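Local structure of isomerase/lactonizing enzyme (Agrobacterium tumefaciens, 1RVK) at residues T312-A320 with V359-E369. The protein is of unknown function but binds magnesium and, as a member of the enolase superfamily, probably abstracts a proton alpha to a substrate carboxylate. Numbering follows the deposited sequence.
Sequences TAMNLHVVA and VHVPDRPGLGE
Val361 lays its CG1 methyl over one face of the His317 imidazole, a CH-pi contact 4.3 Å from the ring centroid. Its beta-branch presents the two methyls to different partners: CG1 stands anti to the backbone N (chi1 -170°), leaving CG2 to meet Ala320 CB at 3.7 Å and Leu316 CG. Leu316 reaches Val359 CG1 with both its methyls, CD2 at 3.9 Å. Histidine suits the middle of this interface because it can accept and donate at once: ND1 accepts from the Tyr121 N-H, while His317 NE2 donates a weak, bent bond to Leu367 O (3.0 Å, 130°). That carbonyl belongs to a type II' turn, Pro365 to Gly368, where Gly366 easily adopts the required positive phi. The small Ala313 lets the turn come close, its CB only 3.2 Å from the same Leu367 O. Glu369 extends its chain past this methyl, and its OE2 accepts from a water that takes the Met314 N-H, so the carboxylate probably complements the positive end of the helix dipole. Helix 313-321, following barrel strand 306-308, is thus joined to the segment leaving strand 358-360, while Leu316 also packs on Val131 in the wall of the modified (beta/alpha)7-beta barrel of the enolase superfamily.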
loop_
_atom_site.group_PDB
_atom_site.type_symbol
_atom_site.label_atom_id
_atom_site.label_comp_id
_atom_site.label_asym_id
_atom_site.label_seq_id
_atom_site.Cartn_x
_atom_site.Cartn_y
_atom_site.Cartn_z
ATOM N N THR A 312 -0.249 -5.222 -4.282
ATOM C CA THR A 312 0.940 -5.848 -4.877
ATOM C C THR A 312 1.573 -6.881 -3.945
ATOM O O THR A 312 1.341 -6.885 -2.732
ATOM C CB THR A 312 2.036 -4.829 -5.333
ATOM O OG1 THR A 312 2.810 -4.396 -4.209
ATOM C CG2 THR A 312 1.401 -3.623 -6.028
ATOM N N ALA A 313 2.370 -7.760 -4.541
ATOM C CA ALA A 313 3.031 -8.849 -3.835
ATOM C C ALA A 313 3.738 -8.513 -2.529
ATOM O O ALA A 313 3.569 -9.221 -1.536
ATOM C CB ALA A 313 4.009 -9.539 -4.776
HETATM N N MSE A 314 4.537 -7.453 -2.528
HETATM C CA MSE A 314 5.285 -7.083 -1.329
HETATM C C MSE A 314 4.405 -6.960 -0.090
HETATM O O MSE A 314 4.772 -7.433 0.991
HETATM C CB MSE A 314 6.052 -5.781 -1.560
HETATM C CG MSE A 314 5.190 -4.598 -1.948
HETATM SE SE MSE A 314 6.285 -3.110 -2.540
HETATM C CE MSE A 314 4.929 -1.733 -2.493
ATOM N N ASN A 315 3.242 -6.335 -0.241
ATOM C CA ASN A 315 2.337 -6.175 0.887
ATOM C C ASN A 315 1.551 -7.448 1.166
ATOM O O ASN A 315 1.279 -7.768 2.324
ATOM C CB ASN A 315 1.378 -5.005 0.641
ATOM C CG ASN A 315 2.073 -3.667 0.743
ATOM O OD1 ASN A 315 2.638 -3.334 1.787
ATOM N ND2 ASN A 315 2.050 -2.897 -0.338
ATOM N N LEU A 316 1.190 -8.178 0.112
ATOM C CA LEU A 316 0.443 -9.419 0.282
ATOM C C LEU A 316 1.243 -10.429 1.105
ATOM O O LEU A 316 0.688 -11.138 1.947
ATOM C CB LEU A 316 0.094 -10.028 -1.083
ATOM C CG LEU A 316 -0.688 -11.346 -1.068
ATOM C CD1 LEU A 316 -1.986 -11.175 -0.294
ATOM C CD2 LEU A 316 -0.976 -11.788 -2.499
ATOM N N HIS A 317 2.550 -10.497 0.868
ATOM C CA HIS A 317 3.375 -11.444 1.605
ATOM C C HIS A 317 3.467 -11.096 3.089
ATOM O O HIS A 317 3.532 -11.988 3.933
ATOM C CB HIS A 317 4.762 -11.538 0.968
ATOM C CG HIS A 317 4.795 -12.414 -0.247
ATOM N ND1 HIS A 317 5.097 -13.757 -0.185
ATOM C CD2 HIS A 317 4.491 -12.157 -1.542
ATOM C CE1 HIS A 317 4.977 -14.291 -1.388
ATOM N NE2 HIS A 317 4.610 -13.342 -2.230
ATOM N N VAL A 318 3.464 -9.806 3.410
ATOM C CA VAL A 318 3.514 -9.398 4.811
ATOM C C VAL A 318 2.208 -9.843 5.474
ATOM O O VAL A 318 2.212 -10.390 6.576
ATOM C CB VAL A 318 3.667 -7.862 4.952
ATOM C CG1 VAL A 318 3.519 -7.446 6.415
ATOM C CG2 VAL A 318 5.040 -7.434 4.438
ATOM N N VAL A 319 1.092 -9.619 4.788
ATOM C CA VAL A 319 -0.210 -10.008 5.324
ATOM C C VAL A 319 -0.319 -11.528 5.514
ATOM O O VAL A 319 -0.869 -11.998 6.507
ATOM C CB VAL A 319 -1.352 -9.524 4.398
ATOM C CG1 VAL A 319 -2.695 -10.090 4.866
ATOM C CG2 VAL A 319 -1.399 -7.999 4.391
ATOM N N ALA A 320 0.212 -12.292 4.566
ATOM C CA ALA A 320 0.151 -13.749 4.642
ATOM C C ALA A 320 1.040 -14.324 5.743
ATOM O O ALA A 320 0.785 -15.418 6.258
ATOM C CB ALA A 320 0.535 -14.351 3.294
ATOM N N VAL A 359 -8.125 -13.565 -1.375
ATOM C CA VAL A 359 -6.999 -13.465 -2.296
ATOM C C VAL A 359 -6.097 -14.650 -1.955
ATOM O O VAL A 359 -5.839 -14.918 -0.781
ATOM C CB VAL A 359 -6.209 -12.146 -2.097
ATOM C CG1 VAL A 359 -4.825 -12.257 -2.736
ATOM C CG2 VAL A 359 -6.977 -10.986 -2.725
ATOM N N HIS A 360 -5.639 -15.370 -2.975
ATOM C CA HIS A 360 -4.770 -16.524 -2.768
ATOM C C HIS A 360 -3.339 -16.196 -3.154
ATOM O O HIS A 360 -3.065 -15.843 -4.299
ATOM C CB HIS A 360 -5.257 -17.717 -3.596
ATOM C CG HIS A 360 -6.547 -18.298 -3.112
ATOM N ND1 HIS A 360 -7.756 -17.651 -3.255
ATOM C CD2 HIS A 360 -6.811 -19.452 -2.457
ATOM C CE1 HIS A 360 -8.710 -18.385 -2.707
ATOM N NE2 HIS A 360 -8.163 -19.481 -2.216
ATOM N N VAL A 361 -2.425 -16.303 -2.194
ATOM C CA VAL A 361 -1.028 -16.003 -2.464
ATOM C C VAL A 361 -0.477 -17.008 -3.470
ATOM O O VAL A 361 -0.537 -18.219 -3.251
ATOM C CB VAL A 361 -0.167 -16.070 -1.187
ATOM C CG1 VAL A 361 1.222 -15.501 -1.473
ATOM C CG2 VAL A 361 -0.847 -15.307 -0.053
ATOM N N PRO A 362 0.060 -16.518 -4.593
ATOM C CA PRO A 362 0.615 -17.409 -5.615
ATOM C C PRO A 362 1.691 -18.325 -5.048
ATOM O O PRO A 362 2.467 -17.925 -4.182
ATOM C CB PRO A 362 1.178 -16.437 -6.649
ATOM C CG PRO A 362 0.253 -15.260 -6.534
ATOM C CD PRO A 362 0.121 -15.113 -5.035
ATOM N N ASP A 363 1.731 -19.558 -5.536
ATOM C CA ASP A 363 2.733 -20.503 -5.078
ATOM C C ASP A 363 3.935 -20.376 -6.009
ATOM O O ASP A 363 4.275 -21.306 -6.741
ATOM C CB ASP A 363 2.182 -21.931 -5.120
ATOM C CG ASP A 363 3.038 -22.907 -4.334
ATOM O OD1 ASP A 363 2.763 -24.125 -4.392
ATOM O OD2 ASP A 363 3.983 -22.453 -3.650
ATOM N N ARG A 364 4.554 -19.199 -5.996
ATOM C CA ARG A 364 5.719 -18.919 -6.826
ATOM C C ARG A 364 6.822 -18.398 -5.910
ATOM O O ARG A 364 6.538 -17.776 -4.887
ATOM C CB ARG A 364 5.373 -17.878 -7.901
ATOM C CG ARG A 364 4.236 -18.297 -8.837
ATOM C CD ARG A 364 4.175 -17.423 -10.089
ATOM N NE ARG A 364 3.633 -16.087 -9.845
ATOM C CZ ARG A 364 2.350 -15.760 -9.974
ATOM N NH1 ARG A 364 1.459 -16.671 -10.346
ATOM N NH2 ARG A 364 1.955 -14.517 -9.739
ATOM N N PRO A 365 8.093 -18.649 -6.260
ATOM C CA PRO A 365 9.243 -18.207 -5.458
ATOM C C PRO A 365 9.435 -16.696 -5.326
ATOM O O PRO A 365 9.041 -15.921 -6.199
ATOM C CB PRO A 365 10.424 -18.891 -6.147
ATOM C CG PRO A 365 9.987 -18.948 -7.573
ATOM C CD PRO A 365 8.540 -19.378 -7.459
ATOM N N GLY A 366 10.062 -16.290 -4.224
ATOM C CA GLY A 366 10.292 -14.878 -3.980
ATOM C C GLY A 366 8.974 -14.165 -3.744
ATOM O O GLY A 366 8.088 -14.698 -3.066
ATOM N N LEU A 367 8.843 -12.961 -4.291
ATOM C CA LEU A 367 7.611 -12.192 -4.146
ATOM C C LEU A 367 6.535 -12.768 -5.057
ATOM O O LEU A 367 5.366 -12.389 -4.979
ATOM C CB LEU A 367 7.855 -10.721 -4.486
ATOM C CG LEU A 367 8.757 -9.968 -3.505
ATOM C CD1 LEU A 367 9.113 -8.605 -4.075
ATOM C CD2 LEU A 367 8.049 -9.830 -2.162
ATOM N N GLY A 368 6.938 -13.693 -5.923
ATOM C CA GLY A 368 5.985 -14.333 -6.810
ATOM C C GLY A 368 5.445 -13.495 -7.950
ATOM O O GLY A 368 4.410 -13.829 -8.527
ATOM N N GLU A 369 6.122 -12.403 -8.284
ATOM C CA GLU A 369 5.660 -11.577 -9.387
ATOM C C GLU A 369 6.080 -12.279 -10.681
ATOM O O GLU A 369 7.264 -12.533 -10.912
ATOM C CB GLU A 369 6.243 -10.162 -9.275
ATOM C CG GLU A 369 5.841 -9.471 -7.962
ATOM C CD GLU A 369 6.216 -7.998 -7.889
ATOM O OE1 GLU A 369 7.390 -7.659 -8.129
ATOM O OE2 GLU A 369 5.333 -7.171 -7.571
HETATM O O HOH W 1 5.367 -5.992 -4.958
HETATM O O HOH W 2 2.819 -7.562 -7.444
#